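Local atomic coordinates of uncharacterized protein (Neisseria gonorrhoeae, PDB entry 5V77), a protein that is of unknown function, belongs to the NGO_1070-like family and folds as a helix-free, antiparallel beta structure. Residues L31-T36 with I91-G96. Numbering follows the deposited sequence.
Sequences LTLSFT and IIIDVG
Across the interior of a curled, all-antiparallel beta sheet that closes into a barrel-like ring, Leu33 on strand 30-37 meets Ile91 and Ile93 on strand 89-94. The pairing order supports this reading: the two strands are linked through 43-58 and 98-103 one way round, and through 17-25 and 75-84 the other, so neither is the other's sheet neighbour. The backbones agree, since the closest CA pair, Leu33 and Ile91, is 10.9 Å apart, too far for strand pairing.

The contact consists of two apolar pairs that share one methyl, Leu33 CD2. This atom lies 3.9 Å from Ile93 CD1 and 4.1 Å from Ile91 CD1, each pair meeting tip to tip. The lines from it to these two methyls open at about 76°, so Leu33 CD2 sits at the apex of a triangle whose base, from Ile91 CD1 to Ile93 CD1, measures 5.0 Å. Extended outer torsions carry both CD1 methyls inward, to meet the leucine methyl coming from strand 30-37; in Ile91 chi1 (50°) sets CG1 between the backbone N and the carbonyl carbon, with CD1 carried on toward Leu33 by a chi2 of 167°.

All three residues are buried near the centre of the chain. Ile101 of strand 98-103 touches both Leu33 and Ile91, Leu82 of strand 75-84 packs on Ile91, and Ile99 adjoins Ile93, so intervening strands contribute to the same core. Phe35 also points inward, its ring set edge-to-face with Phe14; Phe35 CZ lies 4.3 Å from Leu33 CD2 but 5.1 Å from Ile93 CD1.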
loop_
_atom_site.group_PDB
_atom_site.type_symbol
_atom_site.label_atom_id
_atom_site.label_comp_id
_atom_site.label_asym_id
_atom_site.label_seq_id
_atom_site.Cartn_x
_atom_site.Cartn_y
_atom_site.Cartn_z
ATOM N N LEU A 31 -1.398 -7.085 5.239
ATOM C CA LEU A 31 -0.192 -6.528 4.639
ATOM C C LEU A 31 1.024 -7.096 5.347
ATOM O O LEU A 31 1.093 -7.076 6.587
ATOM C CB LEU A 31 -0.167 -5.000 4.744
ATOM C CG LEU A 31 -0.965 -4.260 3.664
ATOM C CD1 LEU A 31 -1.084 -2.815 4.065
ATOM C CD2 LEU A 31 -0.243 -4.390 2.316
ATOM N N THR A 32 1.993 -7.575 4.572
ATOM C CA THR A 32 3.241 -8.065 5.148
ATOM C C THR A 32 4.389 -7.236 4.602
ATOM O O THR A 32 4.512 -7.043 3.381
ATOM C CB THR A 32 3.456 -9.556 4.855
ATOM O OG1 THR A 32 2.333 -10.294 5.360
ATOM C CG2 THR A 32 4.742 -10.079 5.553
ATOM N N LEU A 33 5.211 -6.738 5.510
ATOM C CA LEU A 33 6.411 -5.988 5.179
ATOM C C LEU A 33 7.601 -6.898 5.428
ATOM O O LEU A 33 7.690 -7.497 6.499
ATOM C CB LEU A 33 6.510 -4.727 6.043
ATOM C CG LEU A 33 5.710 -3.495 5.613
ATOM C CD1 LEU A 33 4.213 -3.788 5.595
ATOM C CD2 LEU A 33 5.988 -2.332 6.564
ATOM N N SER A 34 8.500 -7.025 4.445
ATOM C CA SER A 34 9.637 -7.927 4.594
ATOM C C SER A 34 10.942 -7.152 4.579
ATOM O O SER A 34 11.076 -6.157 3.859
ATOM C CB SER A 34 9.656 -8.991 3.503
ATOM O OG SER A 34 8.510 -9.819 3.637
ATOM N N PHE A 35 11.915 -7.664 5.346
ATOM C CA PHE A 35 13.127 -6.928 5.672
ATOM C C PHE A 35 14.354 -7.813 5.538
ATOM O O PHE A 35 14.301 -9.014 5.814
ATOM C CB PHE A 35 13.094 -6.401 7.113
ATOM C CG PHE A 35 11.914 -5.521 7.412
ATOM C CD1 PHE A 35 10.696 -6.082 7.794
ATOM C CD2 PHE A 35 12.025 -4.134 7.324
ATOM C CE1 PHE A 35 9.591 -5.270 8.083
ATOM C CE2 PHE A 35 10.939 -3.314 7.613
ATOM C CZ PHE A 35 9.718 -3.876 7.989
ATOM N N THR A 36 15.465 -7.197 5.138
ATOM C CA THR A 36 16.805 -7.758 5.282
ATOM C C THR A 36 17.545 -7.033 6.400
ATOM O O THR A 36 17.132 -5.966 6.864
ATOM C CB THR A 36 17.612 -7.636 3.979
ATOM O OG1 THR A 36 17.728 -6.247 3.621
ATOM C CG2 THR A 36 16.937 -8.406 2.846
ATOM N N ILE A 91 1.899 0.613 13.209
ATOM C CA ILE A 91 3.332 0.829 13.043
ATOM C C ILE A 91 3.528 2.138 12.296
ATOM O O ILE A 91 2.736 2.489 11.413
ATOM C CB ILE A 91 4.053 -0.325 12.318
ATOM C CG1 ILE A 91 3.348 -0.707 11.014
ATOM C CG2 ILE A 91 4.212 -1.530 13.239
ATOM C CD1 ILE A 91 4.210 -1.608 10.149
ATOM N N ILE A 92 4.584 2.858 12.654
ATOM C CA ILE A 92 4.957 4.084 11.966
ATOM C C ILE A 92 6.416 3.981 11.560
ATOM O O ILE A 92 7.281 3.697 12.395
ATOM C CB ILE A 92 4.718 5.329 12.832
ATOM C CG1 ILE A 92 3.232 5.450 13.155
ATOM C CG2 ILE A 92 5.206 6.578 12.093
ATOM C CD1 ILE A 92 2.893 6.660 13.985
ATOM N N ILE A 93 6.681 4.185 10.273
ATOM C CA ILE A 93 8.034 4.262 9.737
ATOM C C ILE A 93 8.239 5.694 9.274
ATOM O O ILE A 93 7.482 6.184 8.433
ATOM C CB ILE A 93 8.233 3.280 8.572
ATOM C CG1 ILE A 93 8.047 1.829 9.047
ATOM C CG2 ILE A 93 9.594 3.514 7.917
ATOM C CD1 ILE A 93 7.895 0.836 7.909
ATOM N N ASP A 94 9.242 6.372 9.818
ATOM C CA ASP A 94 9.475 7.777 9.476
ATOM C C ASP A 94 10.946 7.926 9.100
ATOM O O ASP A 94 11.801 8.057 9.976
ATOM C CB ASP A 94 9.078 8.689 10.633
ATOM C CG ASP A 94 9.079 10.165 10.254
ATOM O OD1 ASP A 94 9.740 10.549 9.263
ATOM O OD2 ASP A 94 8.419 10.950 10.964
ATOM N N VAL A 95 11.239 7.884 7.798
ATOM C CA VAL A 95 12.604 8.028 7.295
ATOM C C VAL A 95 12.609 9.005 6.128
ATOM O O VAL A 95 13.191 8.740 5.068
ATOM C CB VAL A 95 13.194 6.669 6.880
ATOM C CG1 VAL A 95 13.393 5.804 8.104
ATOM C CG2 VAL A 95 12.278 5.960 5.893
ATOM N N GLY A 96 11.969 10.148 6.319
ATOM C CA GLY A 96 11.767 11.070 5.222
ATOM C C GLY A 96 10.503 10.642 4.517
ATOM O O GLY A 96 9.482 11.323 4.585
#